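Local coordinates for protein purine nucleoside phosphorylase (Schistosoma mansoni, PDB 5KO5) that probably catalyses the reversible phosphorolysis of purine nucleosides such as inosine and guanosine, and binds cytosine in a pocket in this crystal form, at residues L26-I31 with G109-L114; P101-K106 with A230-I235; V132-H137 with G192-N197. One frame throughout, in Å; residues are numbered along the deposited sequence.

Contact 1 of 3, residues L26-I31 with G109-L114; sequences LPDIGI and GVRVLL
P27 CG touches V110 CG2 at 4.2 Å, the two side chains crossing at about a right angle, just where the chain leaves helix 95-108 through the Schellman turn at G109. D28 does more. Its carbonyl O takes the amide of R111, R111 N to D28 O 2.9 Å. Its carboxylate runs alongside the R111 guanidinium, the two planes 35° apart; OD1 to NH2 is a long 3.8 Å, so charge alone links them, while a water donates to both D28 OD1 and G109 O. D28 OD2 has a second partner in R78. I29 CG2 meets L114 CD1 (4.1 Å), and both side chains also touch helix 259-283. At G30 the backbone is gripped twice, by G30 N to V112 O and L114 N to G30 O, both 2.8 Å; with no side chain in the way, V110 CG1 and L113 CD1 close over it. I31 has CG1 between N and carbonyl carbon (chi1 69°), which turns CG2 to L114 CB. This is parallel pairing of neighbouring strands in the central sheet of the nucleoside phosphorylase alpha/beta fold, strand 29-32 lying between 78-84 and 112-121.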
loop_
_atom_site.group_PDB
_atom_site.type_symbol
_atom_site.label_atom_id
_atom_site.label_comp_id
_atom_site.label_asym_id
_atom_site.label_seq_id
_atom_site.Cartn_x
_atom_site.Cartn_y
_atom_site.Cartn_z
ATOM N N LEU A 26 -17.936 6.467 -33.732
ATOM C CA LEU A 26 -16.538 6.071 -33.590
ATOM C C LEU A 26 -15.786 7.194 -32.889
ATOM O O LEU A 26 -15.380 8.169 -33.538
ATOM C CB LEU A 26 -15.919 5.778 -34.959
ATOM C CG LEU A 26 -16.455 4.509 -35.632
ATOM C CD1 LEU A 26 -15.790 4.280 -36.979
ATOM C CD2 LEU A 26 -16.263 3.301 -34.723
ATOM N N PRO A 27 -15.571 7.107 -31.580
ATOM C CA PRO A 27 -15.041 8.255 -30.838
ATOM C C PRO A 27 -13.531 8.372 -30.978
ATOM O O PRO A 27 -12.810 7.373 -31.039
ATOM C CB PRO A 27 -15.419 7.929 -29.389
ATOM C CG PRO A 27 -15.369 6.421 -29.349
ATOM C CD PRO A 27 -15.838 5.949 -30.707
ATOM N N ASP A 28 -13.058 9.620 -31.012
ATOM C CA ASP A 28 -11.632 9.927 -30.995
ATOM C C ASP A 28 -11.148 10.358 -29.620
ATOM O O ASP A 28 -9.939 10.310 -29.353
ATOM C CB ASP A 28 -11.319 11.063 -31.985
ATOM C CG ASP A 28 -11.610 10.690 -33.431
ATOM O OD1 ASP A 28 -11.441 9.510 -33.805
ATOM O OD2 ASP A 28 -12.004 11.591 -34.198
ATOM N N ILE A 29 -12.063 10.776 -28.753
ATOM C CA ILE A 29 -11.743 11.366 -27.463
ATOM C C ILE A 29 -12.603 10.691 -26.408
ATOM O O ILE A 29 -13.790 10.432 -26.631
ATOM C CB ILE A 29 -12.030 12.886 -27.499
ATOM C CG1 ILE A 29 -11.108 13.565 -28.508
ATOM C CG2 ILE A 29 -11.861 13.503 -26.134
ATOM C CD1 ILE A 29 -11.683 14.851 -29.080
ATOM N N GLY A 30 -12.001 10.390 -25.264
ATOM C CA GLY A 30 -12.717 9.864 -24.120
ATOM C C GLY A 30 -12.727 10.895 -23.010
ATOM O O GLY A 30 -11.811 11.714 -22.897
ATOM N N ILE A 31 -13.784 10.883 -22.201
ATOM C CA ILE A 31 -13.870 11.802 -21.067
ATOM C C ILE A 31 -14.345 11.060 -19.821
ATOM O O ILE A 31 -15.238 10.207 -19.875
ATOM C CB ILE A 31 -14.690 13.088 -21.345
ATOM C CG1 ILE A 31 -16.169 12.793 -21.498
ATOM C CG2 ILE A 31 -14.204 13.815 -22.601
ATOM C CD1 ILE A 31 -17.016 14.052 -21.665
ATOM N N GLY A 109 -11.283 3.467 -30.630
ATOM C CA GLY A 109 -10.538 4.457 -31.374
ATOM C C GLY A 109 -10.084 5.669 -30.583
ATOM O O GLY A 109 -9.547 6.607 -31.188
ATOM N N VAL A 110 -10.289 5.690 -29.262
ATOM C CA VAL A 110 -9.913 6.849 -28.463
ATOM C C VAL A 110 -8.407 7.042 -28.504
ATOM O O VAL A 110 -7.636 6.102 -28.271
ATOM C CB VAL A 110 -10.429 6.701 -27.024
ATOM C CG1 VAL A 110 -9.759 7.719 -26.095
ATOM C CG2 VAL A 110 -11.946 6.854 -27.000
ATOM N N ARG A 111 -7.982 8.270 -28.817
ATOM C CA ARG A 111 -6.573 8.634 -28.786
ATOM C C ARG A 111 -6.215 9.598 -27.668
ATOM O O ARG A 111 -5.039 9.670 -27.297
ATOM C CB ARG A 111 -6.153 9.262 -30.123
ATOM C CG ARG A 111 -6.142 8.289 -31.290
ATOM C CD ARG A 111 -5.537 8.936 -32.529
ATOM N NE ARG A 111 -6.339 10.055 -33.016
ATOM C CZ ARG A 111 -7.334 9.931 -33.888
ATOM N NH1 ARG A 111 -7.652 8.735 -34.366
ATOM N NH2 ARG A 111 -8.013 11.001 -34.284
ATOM N N VAL A 112 -7.190 10.327 -27.123
ATOM C CA VAL A 112 -6.968 11.296 -26.057
ATOM C C VAL A 112 -8.051 11.092 -25.011
ATOM O O VAL A 112 -9.236 11.007 -25.356
ATOM C CB VAL A 112 -7.031 12.736 -26.597
ATOM C CG1 VAL A 112 -6.966 13.745 -25.452
ATOM C CG2 VAL A 112 -5.908 12.974 -27.603
ATOM N N LEU A 113 -7.640 11.011 -23.746
ATOM C CA LEU A 113 -8.543 10.882 -22.609
ATOM C C LEU A 113 -8.441 12.150 -21.771
ATOM O O LEU A 113 -7.342 12.530 -21.350
ATOM C CB LEU A 113 -8.163 9.655 -21.782
ATOM C CG LEU A 113 -8.932 9.433 -20.477
ATOM C CD1 LEU A 113 -10.444 9.337 -20.721
ATOM C CD2 LEU A 113 -8.406 8.171 -19.818
ATOM N N LEU A 114 -9.580 12.804 -21.545
ATOM C CA LEU A 114 -9.671 14.006 -20.722
ATOM C C LEU A 114 -10.319 13.627 -19.400
ATOM O O LEU A 114 -11.380 12.996 -19.396
ATOM C CB LEU A 114 -10.544 15.063 -21.409
ATOM C CG LEU A 114 -10.149 15.443 -22.841
ATOM C CD1 LEU A 114 -11.105 16.494 -23.416
ATOM C CD2 LEU A 114 -8.692 15.922 -22.915
HETATM O O HOH W 1 -9.593 7.403 -33.702
#

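Contact 2 of 3, residues P101-K106 with A230-I235; sequences PIRVMK and ACHCGI. With EDO (1,2-ethanediol), chain E.
The helical segment 101-106 comes alongside the last turn of helix 224-232 and the turn that follows, the alpha carbons of I102 and A230 standing 6.5 Å apart, while a Schellman motif with G234 at C-prime turns the backbone at that helix end toward I235. K106 and C233 have the most surface buried here. With CG anti to the backbone N (chi1 176°) and bends at chi2 and chi4, the K106 chain passes over C233 and brings the ammonium to the backbone: NZ donates to C233 O at 2.7 Å, the nitrogen tilted 16° from the carbonyl plane. The same NZ donates to O1 of a 1,2-ethanediol, probably left from the crystallisation liquor, at 2.8 Å. Closer to the backbone the lysine methylenes make apolar contacts: K106 CB meets C233 SG at 3.8 Å, and K106 CD meets I235 CG1 as the side chains slide past each other in opposite directions. The lysine thus spans an apolar patch and holds the carbonyl of C233, just past the end of the helix. I102 adds the branch CG2, set against the A230 backbone N at 3.9 Å. R103, extended from CG to NE, reaches H232, guanidinium and ring planes 43° apart. A water lies in the plane of both groups and links them, accepting from R103 NE and bonding H232 ND1, each at 2.8 Å. Both polar groups have further anchors: R103 NH1 donates to A7 O, and H232 NE2 bonds N153 OD1. Helix 95-108 and the end of helix 224-232 with its following turn lie on the central sheet, where A230 and I235 touch L113 of strand 112-121 and M105 touches both L113 and strand 78-84, while V104 packs against helix 9-23.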
loop_
_atom_site.group_PDB
_atom_site.type_symbol
_atom_site.label_atom_id
_atom_site.label_comp_id
_atom_site.label_asym_id
_atom_site.label_seq_id
_atom_site.Cartn_x
_atom_site.Cartn_y
_atom_site.Cartn_z
ATOM N N PRO A 101 -12.964 -0.691 -19.063
ATOM C CA PRO A 101 -13.572 0.419 -19.819
ATOM C C PRO A 101 -12.573 1.260 -20.590
ATOM O O PRO A 101 -12.895 1.724 -21.694
ATOM C CB PRO A 101 -14.295 1.226 -18.730
ATOM C CG PRO A 101 -14.652 0.201 -17.708
ATOM C CD PRO A 101 -13.428 -0.698 -17.661
ATOM N N ILE A 102 -11.380 1.498 -20.026
ATOM C CA ILE A 102 -10.378 2.288 -20.737
ATOM C C ILE A 102 -9.865 1.527 -21.955
ATOM O O ILE A 102 -9.648 2.102 -23.029
ATOM C CB ILE A 102 -9.218 2.662 -19.798
ATOM C CG1 ILE A 102 -9.718 3.376 -18.542
ATOM C CG2 ILE A 102 -8.212 3.521 -20.553
ATOM C CD1 ILE A 102 -10.550 4.579 -18.837
ATOM N N ARG A 103 -9.644 0.226 -21.797
ATOM C CA ARG A 103 -9.228 -0.584 -22.936
ATOM C C ARG A 103 -10.317 -0.675 -23.999
ATOM O O ARG A 103 -10.003 -0.732 -25.196
ATOM C CB ARG A 103 -8.774 -1.948 -22.435
ATOM C CG ARG A 103 -7.470 -1.798 -21.681
ATOM C CD ARG A 103 -6.947 -3.088 -21.065
ATOM N NE ARG A 103 -5.610 -2.827 -20.533
ATOM C CZ ARG A 103 -4.969 -3.619 -19.687
ATOM N NH1 ARG A 103 -5.528 -4.755 -19.279
ATOM N NH2 ARG A 103 -3.769 -3.264 -19.241
ATOM N N VAL A 104 -11.589 -0.670 -23.591
ATOM C CA VAL A 104 -12.673 -0.564 -24.563
ATOM C C VAL A 104 -12.588 0.761 -25.310
ATOM O O VAL A 104 -12.726 0.802 -26.536
ATOM C CB VAL A 104 -14.030 -0.764 -23.863
ATOM C CG1 VAL A 104 -15.179 -0.407 -24.800
ATOM C CG2 VAL A 104 -14.145 -2.213 -23.385
ATOM N N MET A 105 -12.353 1.864 -24.590
ATOM C CA MET A 105 -12.127 3.136 -25.273
ATOM C C MET A 105 -11.036 3.008 -26.324
ATOM O O MET A 105 -11.189 3.506 -27.442
ATOM C CB MET A 105 -11.739 4.226 -24.279
ATOM C CG MET A 105 -12.875 4.710 -23.413
ATOM S SD MET A 105 -12.289 6.108 -22.445
ATOM C CE MET A 105 -13.763 6.508 -21.498
ATOM N N LYS A 106 -9.930 2.337 -25.988
ATOM C CA LYS A 106 -8.843 2.189 -26.950
ATOM C C LYS A 106 -9.321 1.463 -28.200
ATOM O O LYS A 106 -9.062 1.907 -29.323
ATOM C CB LYS A 106 -7.666 1.448 -26.309
ATOM C CG LYS A 106 -6.498 1.162 -27.276
ATOM C CD LYS A 106 -5.698 2.428 -27.592
ATOM C CE LYS A 106 -4.706 2.246 -28.729
ATOM N NZ LYS A 106 -3.656 1.246 -28.446
ATOM N N ALA A 230 -4.487 4.163 -19.479
ATOM C CA ALA A 230 -4.410 4.905 -20.736
ATOM C C ALA A 230 -2.974 4.957 -21.252
ATOM O O ALA A 230 -2.714 4.672 -22.432
ATOM C CB ALA A 230 -4.962 6.317 -20.535
ATOM N N CYS A 231 -2.027 5.312 -20.376
ATOM C CA CYS A 231 -0.626 5.394 -20.776
ATOM C C CYS A 231 -0.127 4.043 -21.276
ATOM O O CYS A 231 0.591 3.962 -22.280
ATOM C CB CYS A 231 0.198 5.871 -19.579
ATOM S SG CYS A 231 1.970 6.043 -19.899
ATOM N N HIS A 232 -0.528 2.969 -20.597
ATOM C CA HIS A 232 -0.108 1.629 -20.983
ATOM C C HIS A 232 -0.515 1.309 -22.421
ATOM O O HIS A 232 0.253 0.683 -23.161
ATOM C CB HIS A 232 -0.702 0.642 -19.971
ATOM C CG HIS A 232 -0.424 -0.794 -20.265
ATOM N ND1 HIS A 232 -1.343 -1.612 -20.887
ATOM C CD2 HIS A 232 0.644 -1.572 -19.977
ATOM C CE1 HIS A 232 -0.842 -2.832 -20.985
ATOM N NE2 HIS A 232 0.367 -2.834 -20.449
ATOM N N CYS A 233 -1.705 1.750 -22.845
ATOM C CA CYS A 233 -2.184 1.434 -24.188
ATOM C C CYS A 233 -2.046 2.597 -25.173
ATOM O O CYS A 233 -2.655 2.563 -26.250
ATOM C CB CYS A 233 -3.609 0.870 -24.152
ATOM S SG CYS A 233 -4.923 2.049 -23.748
ATOM N N GLY A 234 -1.245 3.609 -24.845
ATOM C CA GLY A 234 -0.909 4.646 -25.808
ATOM C C GLY A 234 -1.903 5.781 -25.961
ATOM O O GLY A 234 -1.835 6.512 -26.958
ATOM N N ILE A 235 -2.823 5.956 -25.019
ATOM C CA ILE A 235 -3.779 7.055 -25.036
ATOM C C ILE A 235 -3.164 8.228 -24.283
ATOM O O ILE A 235 -2.692 8.075 -23.148
ATOM C CB ILE A 235 -5.110 6.616 -24.398
ATOM C CG1 ILE A 235 -5.803 5.566 -25.271
ATOM C CG2 ILE A 235 -6.033 7.815 -24.167
ATOM C CD1 ILE A 235 -7.057 5.001 -24.651
HETATM C C1 EDO E . -4.943 -2.400 -28.492
HETATM O O1 EDO E . -3.950 -1.532 -27.927
HETATM C C2 EDO E . -4.959 -2.282 -30.010
HETATM O O2 EDO E . -5.624 -1.074 -30.409
HETATM O O HOH W 2 -3.936 -0.624 -21.075
#

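Contact 3 of 3, residues V132-H137 with G192-N197; sequences VLIKGH and GVYAFN
G192 has the most surface covered here, for strand 132-137 meets it with both backbone and side chains. Its N donates to L133 O at 3.0 Å, bent at 148°, and its O accepts from K135 N, a straighter bond of the same length. V132 CG1 lies over the face of the peptide at G192 N, 3.4 Å away. K135 holds CG between its backbone N and carbonyl carbon (chi1 63°), which brings CG within 3.5 Å of G192 O.

The Y194 amide donates to G136 O at 3.0 Å, and its ring is met obliquely by I134, whose methyl CD1 lies 3.6 Å from Y194 CD2. The hydroxyl is bonded to S222 N, and the Y194 side chain comes to about 6 Å of the bound cytosine (nearest atoms). V193 points to the other face, its CG2 3.7 Å from K135 NZ. At the subunit border H137 O bonds S204 OG of the second subunit.

Segments 132-137 and 192-196, parallel neighbours in the central sheet of the phosphorylase fold, are turned 45° against each other and, beside a trimer interface, place Y194 near, though not in, the cytosine pocket, which probably takes the substrate base.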
loop_
_atom_site.group_PDB
_atom_site.type_symbol
_atom_site.label_atom_id
_atom_site.label_comp_id
_atom_site.label_asym_id
_atom_site.label_seq_id
_atom_site.Cartn_x
_atom_site.Cartn_y
_atom_site.Cartn_z
ATOM N N VAL A 132 -5.884 22.743 -11.164
ATOM C CA VAL A 132 -4.503 22.286 -11.289
ATOM C C VAL A 132 -4.386 21.358 -12.493
ATOM O O VAL A 132 -5.025 20.296 -12.535
ATOM C CB VAL A 132 -4.005 21.612 -10.005
ATOM C CG1 VAL A 132 -2.585 21.100 -10.202
ATOM C CG2 VAL A 132 -4.065 22.600 -8.845
ATOM N N LEU A 133 -3.587 21.769 -13.478
ATOM C CA LEU A 133 -3.195 20.872 -14.556
ATOM C C LEU A 133 -2.200 19.871 -13.985
ATOM O O LEU A 133 -1.133 20.258 -13.502
ATOM C CB LEU A 133 -2.554 21.663 -15.697
ATOM C CG LEU A 133 -3.368 22.845 -16.223
ATOM C CD1 LEU A 133 -2.596 23.590 -17.302
ATOM C CD2 LEU A 133 -4.725 22.383 -16.740
ATOM N N ILE A 134 -2.545 18.594 -14.014
ATOM C CA ILE A 134 -1.685 17.591 -13.397
ATOM C C ILE A 134 -0.523 17.279 -14.329
ATOM O O ILE A 134 -0.721 16.957 -15.505
ATOM C CB ILE A 134 -2.489 16.337 -13.040
ATOM C CG1 ILE A 134 -3.542 16.708 -11.999
ATOM C CG2 ILE A 134 -1.547 15.239 -12.495
ATOM C CD1 ILE A 134 -4.570 15.628 -11.767
ATOM N N LYS A 135 0.699 17.401 -13.812
ATOM C CA LYS A 135 1.893 17.178 -14.621
ATOM C C LYS A 135 2.681 15.947 -14.201
ATOM O O LYS A 135 3.663 15.602 -14.865
ATOM C CB LYS A 135 2.808 18.414 -14.620
ATOM C CG LYS A 135 3.367 18.783 -13.256
ATOM C CD LYS A 135 4.254 20.025 -13.366
ATOM C CE LYS A 135 4.647 20.557 -11.996
ATOM N NZ LYS A 135 5.605 19.665 -11.293
ATOM N N GLY A 136 2.271 15.281 -13.133
ATOM C CA GLY A 136 2.950 14.096 -12.640
ATOM C C GLY A 136 2.206 13.615 -11.418
ATOM O O GLY A 136 1.252 14.258 -10.957
ATOM N N HIS A 137 2.639 12.473 -10.880
ATOM C CA HIS A 137 1.910 11.933 -9.739
ATOM C C HIS A 137 2.810 11.166 -8.781
ATOM O O HIS A 137 3.918 10.745 -9.128
ATOM C CB HIS A 137 0.702 11.081 -10.154
ATOM C CG HIS A 137 1.039 9.794 -10.850
ATOM N ND1 HIS A 137 0.449 9.432 -12.042
ATOM C CD2 HIS A 137 1.846 8.758 -10.500
ATOM C CE1 HIS A 137 0.890 8.243 -12.411
ATOM N NE2 HIS A 137 1.736 7.808 -11.490
ATOM N N GLY A 192 0.690 21.032 -11.205
ATOM C CA GLY A 192 1.189 20.410 -9.995
ATOM C C GLY A 192 1.184 18.899 -10.047
ATOM O O GLY A 192 0.685 18.275 -10.991
ATOM N N VAL A 193 1.737 18.329 -8.980
ATOM C CA VAL A 193 1.883 16.886 -8.811
ATOM C C VAL A 193 0.728 16.371 -7.962
ATOM O O VAL A 193 0.434 16.928 -6.895
ATOM C CB VAL A 193 3.225 16.562 -8.132
ATOM C CG1 VAL A 193 3.315 15.069 -7.777
ATOM C CG2 VAL A 193 4.384 16.985 -9.019
ATOM N N TYR A 194 0.092 15.294 -8.421
ATOM C CA TYR A 194 -1.081 14.708 -7.771
ATOM C C TYR A 194 -0.678 13.489 -6.944
ATOM O O TYR A 194 -0.108 12.528 -7.473
ATOM C CB TYR A 194 -2.082 14.298 -8.853
ATOM C CG TYR A 194 -3.395 13.689 -8.405
ATOM C CD1 TYR A 194 -3.497 12.326 -8.148
ATOM C CD2 TYR A 194 -4.550 14.466 -8.333
ATOM C CE1 TYR A 194 -4.705 11.763 -7.779
ATOM C CE2 TYR A 194 -5.771 13.911 -7.965
ATOM C CZ TYR A 194 -5.836 12.561 -7.690
ATOM O OH TYR A 194 -7.034 11.999 -7.342
ATOM N N ALA A 195 -0.994 13.510 -5.653
ATOM C CA ALA A 195 -0.808 12.325 -4.822
ATOM C C ALA A 195 -2.094 11.520 -4.829
ATOM O O ALA A 195 -3.162 12.064 -4.544
ATOM C CB ALA A 195 -0.493 12.720 -3.382
ATOM N N PHE A 196 -1.983 10.217 -5.113
ATOM C CA PHE A 196 -3.130 9.313 -5.095
ATOM C C PHE A 196 -3.218 8.681 -3.710
ATOM O O PHE A 196 -2.356 7.881 -3.328
ATOM C CB PHE A 196 -2.959 8.265 -6.192
ATOM C CG PHE A 196 -4.069 7.233 -6.281
ATOM C CD1 PHE A 196 -5.355 7.469 -5.785
ATOM C CD2 PHE A 196 -3.803 6.001 -6.882
ATOM C CE1 PHE A 196 -6.345 6.487 -5.885
ATOM C CE2 PHE A 196 -4.797 5.016 -6.986
ATOM C CZ PHE A 196 -6.080 5.270 -6.494
ATOM N N ASN A 197 -4.233 9.105 -2.941
ATOM C CA ASN A 197 -4.659 8.464 -1.696
ATOM C C ASN A 197 -5.781 7.499 -2.032
ATOM O O ASN A 197 -6.833 7.914 -2.517
ATOM C CB ASN A 197 -5.203 9.542 -0.755
ATOM C CG ASN A 197 -5.962 8.971 0.430
ATOM O OD1 ASN A 197 -5.681 7.858 0.879
ATOM N ND2 ASN A 197 -6.919 9.745 0.960
#

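In the fold
After strand 29-32 the chain runs through strands 47-51, 69-75 and 78-84 and helix 95-108 before 109-114 pairs with it and closes contact 1. Contact 2 opens on that helix, before contact 1 is complete, and closes only at 230-235, so the two cross. They touch: V110 N probably bonds M105 O, and I235 packs on V110 and L113, joining helix and sheet. Contact 3 opens after contact 1 has closed and is nested in the long loop of contact 2, its centre about 20 Å from that of contact 2. Contacts 1 and 3 tie separate parts of one sheet, the latter toward the cytosine pocket.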